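Local atomic coordinates of mucus binding proteinn (Lactobacillus reuteri, PDB entry 4MT5), a protein that probably binds mucin as a cell-surface adhesin of lactobacilli, this chain being one repeat of its mucus-binding region, with ubiquitin-like beta-grasp folds. Residues T3-Y8 and Q19-G24. Residues are numbered along the deposited sequence; the frame is centred on the assembly and turned at random.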
loop_
_atom_site.group_PDB
_atom_site.type_symbol
_atom_site.label_atom_id
_atom_site.label_comp_id
_atom_site.label_asym_id
_atom_site.label_seq_id
_atom_site.Cartn_x
_atom_site.Cartn_y
_atom_site.Cartn_z
ATOM N N THR A 3 -32.063 33.420 6.962
ATOM C CA THR A 3 -31.121 32.376 7.299
ATOM C C THR A 3 -30.392 31.953 6.036
ATOM O O THR A 3 -30.964 31.952 4.948
ATOM C CB THR A 3 -31.829 31.177 7.960
ATOM O OG1 THR A 3 -32.128 31.507 9.322
ATOM C CG2 THR A 3 -30.949 29.950 7.958
ATOM N N ALA A 4 -29.113 31.641 6.175
ATOM C CA ALA A 4 -28.381 31.052 5.076
ATOM C C ALA A 4 -27.493 29.960 5.646
ATOM O O ALA A 4 -26.902 30.135 6.712
ATOM C CB ALA A 4 -27.568 32.109 4.358
ATOM N N TYR A 5 -27.423 28.828 4.952
ATOM C CA TYR A 5 -26.657 27.679 5.433
ATOM C C TYR A 5 -25.431 27.463 4.553
ATOM O O TYR A 5 -25.509 27.575 3.331
ATOM C CB TYR A 5 -27.502 26.395 5.419
ATOM C CG TYR A 5 -28.646 26.338 6.401
ATOM C CD1 TYR A 5 -28.418 26.358 7.775
ATOM C CD2 TYR A 5 -29.957 26.231 5.958
ATOM C CE1 TYR A 5 -29.477 26.293 8.686
ATOM C CE2 TYR A 5 -31.015 26.163 6.857
ATOM C CZ TYR A 5 -30.770 26.194 8.215
ATOM O OH TYR A 5 -31.829 26.128 9.095
ATOM N N VAL A 6 -24.301 27.144 5.172
ATOM C CA VAL A 6 -23.103 26.789 4.424
ATOM C C VAL A 6 -22.710 25.383 4.872
ATOM O O VAL A 6 -22.394 25.165 6.043
ATOM C CB VAL A 6 -21.970 27.805 4.677
ATOM C CG1 VAL A 6 -20.723 27.410 3.929
ATOM C CG2 VAL A 6 -22.410 29.199 4.263
ATOM N N LYS A 7 -22.783 24.421 3.955
ATOM C CA LYS A 7 -22.694 23.002 4.326
ATOM C C LYS A 7 -21.455 22.364 3.702
ATOM O O LYS A 7 -21.323 22.314 2.477
ATOM C CB LYS A 7 -23.976 22.261 3.900
ATOM C CG LYS A 7 -23.974 20.764 4.129
ATOM C CD LYS A 7 -25.385 20.129 4.029
ATOM C CE LYS A 7 -25.856 19.973 2.580
ATOM N NZ LYS A 7 -27.170 19.262 2.451
ATOM N N TYR A 8 -20.542 21.900 4.552
ATOM C CA TYR A 8 -19.303 21.274 4.107
ATOM C C TYR A 8 -19.478 19.768 4.102
ATOM O O TYR A 8 -19.706 19.169 5.152
ATOM C CB TYR A 8 -18.151 21.625 5.050
ATOM C CG TYR A 8 -17.831 23.093 5.171
ATOM C CD1 TYR A 8 -16.780 23.653 4.463
ATOM C CD2 TYR A 8 -18.580 23.924 6.007
ATOM C CE1 TYR A 8 -16.483 25.018 4.579
ATOM C CE2 TYR A 8 -18.295 25.282 6.126
ATOM C CZ TYR A 8 -17.244 25.820 5.411
ATOM O OH TYR A 8 -16.956 27.158 5.529
ATOM N N GLN A 19 -21.812 22.453 9.404
ATOM C CA GLN A 19 -22.821 23.327 8.829
ATOM C C GLN A 19 -22.921 24.632 9.590
ATOM O O GLN A 19 -23.123 24.646 10.801
ATOM C CB GLN A 19 -24.181 22.651 8.724
ATOM C CG GLN A 19 -25.197 23.554 8.067
ATOM C CD GLN A 19 -26.447 22.838 7.619
ATOM O OE1 GLN A 19 -26.389 21.907 6.804
ATOM N NE2 GLN A 19 -27.596 23.273 8.142
ATOM N N ASP A 20 -22.759 25.732 8.864
ATOM C CA ASP A 20 -22.827 27.052 9.462
ATOM C C ASP A 20 -24.178 27.733 9.233
ATOM O O ASP A 20 -24.627 27.925 8.101
ATOM C CB ASP A 20 -21.689 27.933 8.955
ATOM C CG ASP A 20 -20.332 27.448 9.419
ATOM O OD1 ASP A 20 -20.283 26.462 10.188
ATOM O OD2 ASP A 20 -19.308 28.055 9.023
ATOM N N ASP A 21 -24.814 28.100 10.336
ATOM C CA ASP A 21 -26.099 28.772 10.307
ATOM C C ASP A 21 -25.884 30.285 10.438
ATOM O O ASP A 21 -25.526 30.777 11.504
ATOM C CB ASP A 21 -26.940 28.233 11.468
ATOM C CG ASP A 21 -28.414 28.562 11.336
ATOM O OD1 ASP A 21 -28.758 29.449 10.513
ATOM O OD2 ASP A 21 -29.223 27.933 12.068
ATOM N N LEU A 22 -26.084 31.025 9.358
ATOM C CA LEU A 22 -25.885 32.471 9.403
ATOM C C LEU A 22 -27.197 33.240 9.358
ATOM O O LEU A 22 -28.125 32.859 8.642
ATOM C CB LEU A 22 -24.989 32.922 8.261
ATOM C CG LEU A 22 -23.566 32.394 8.383
ATOM C CD1 LEU A 22 -23.213 31.546 7.187
ATOM C CD2 LEU A 22 -22.611 33.562 8.504
ATOM N N HIS A 23 -27.257 34.333 10.113
ATOM C CA HIS A 23 -28.468 35.131 10.236
ATOM C C HIS A 23 -28.210 36.586 9.930
ATOM O O HIS A 23 -27.174 37.128 10.305
ATOM C CB HIS A 23 -29.013 35.026 11.652
ATOM C CG HIS A 23 -29.255 33.625 12.084
ATOM N ND1 HIS A 23 -30.389 32.927 11.728
ATOM C CD2 HIS A 23 -28.503 32.775 12.821
ATOM C CE1 HIS A 23 -30.331 31.710 12.242
ATOM N NE2 HIS A 23 -29.196 31.590 12.907
ATOM N N GLY A 24 -29.169 37.229 9.274
ATOM C CA GLY A 24 -29.030 38.631 8.915
ATOM C C GLY A 24 -30.253 39.164 8.204
ATOM O O GLY A 24 -31.197 38.421 7.955
#
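Tyr5 sets the CD1-CE1 border of its ring between Gln19 and Asp21 of the facing strand, which approach obliquely from opposite sides of its plane. The amide nitrogen NE2 of Gln19 lies near CD1 of Tyr5, the amide plane turned 49° from the ring, while the Asp21 carboxylate runs beside the ring and brings CG to 3.6 Å from CE1 of Tyr5. CG of Tyr5 stands anti to its own carbonyl carbon (chi1 -68°), which swings the ring toward 19-24; CG2 of Thr3 then rests 3.8 Å above one ring face, offset toward the rim. Gln19 also reaches Lys7, its OE1 meeting the aliphatic CD. Were Tyr5 an alanine, loss of the ring would probably open a gap between the Gln19 amide and the Thr3 methyl and set the amide freer to turn. On the opposite face of the sheet, CG2 of Val6 packs at 3.8 Å on CD1 of Leu22; Tyr32 touches both, its OH hydrogen-bonded to Asp20 OD2 and Tyr8 OH, while Arg18 makes a salt bridge with Asp20 OD1. Between the faces, Ala4 with Leu22 and Val6 with Asp20 form antiparallel hydrogen-bonded pairs; Leu22 N to Ala4 O, at 2.9 Å, is nearly straight (168°). The other edge of 3-8 pairs in parallel with strand 65-77, placing this hairpin in the beta-grasp sheet. Alignment thus rests on four backbone bonds, with the Asp20 charge matched on one face and the Tyr5 ring held by van der Waals contact on the other.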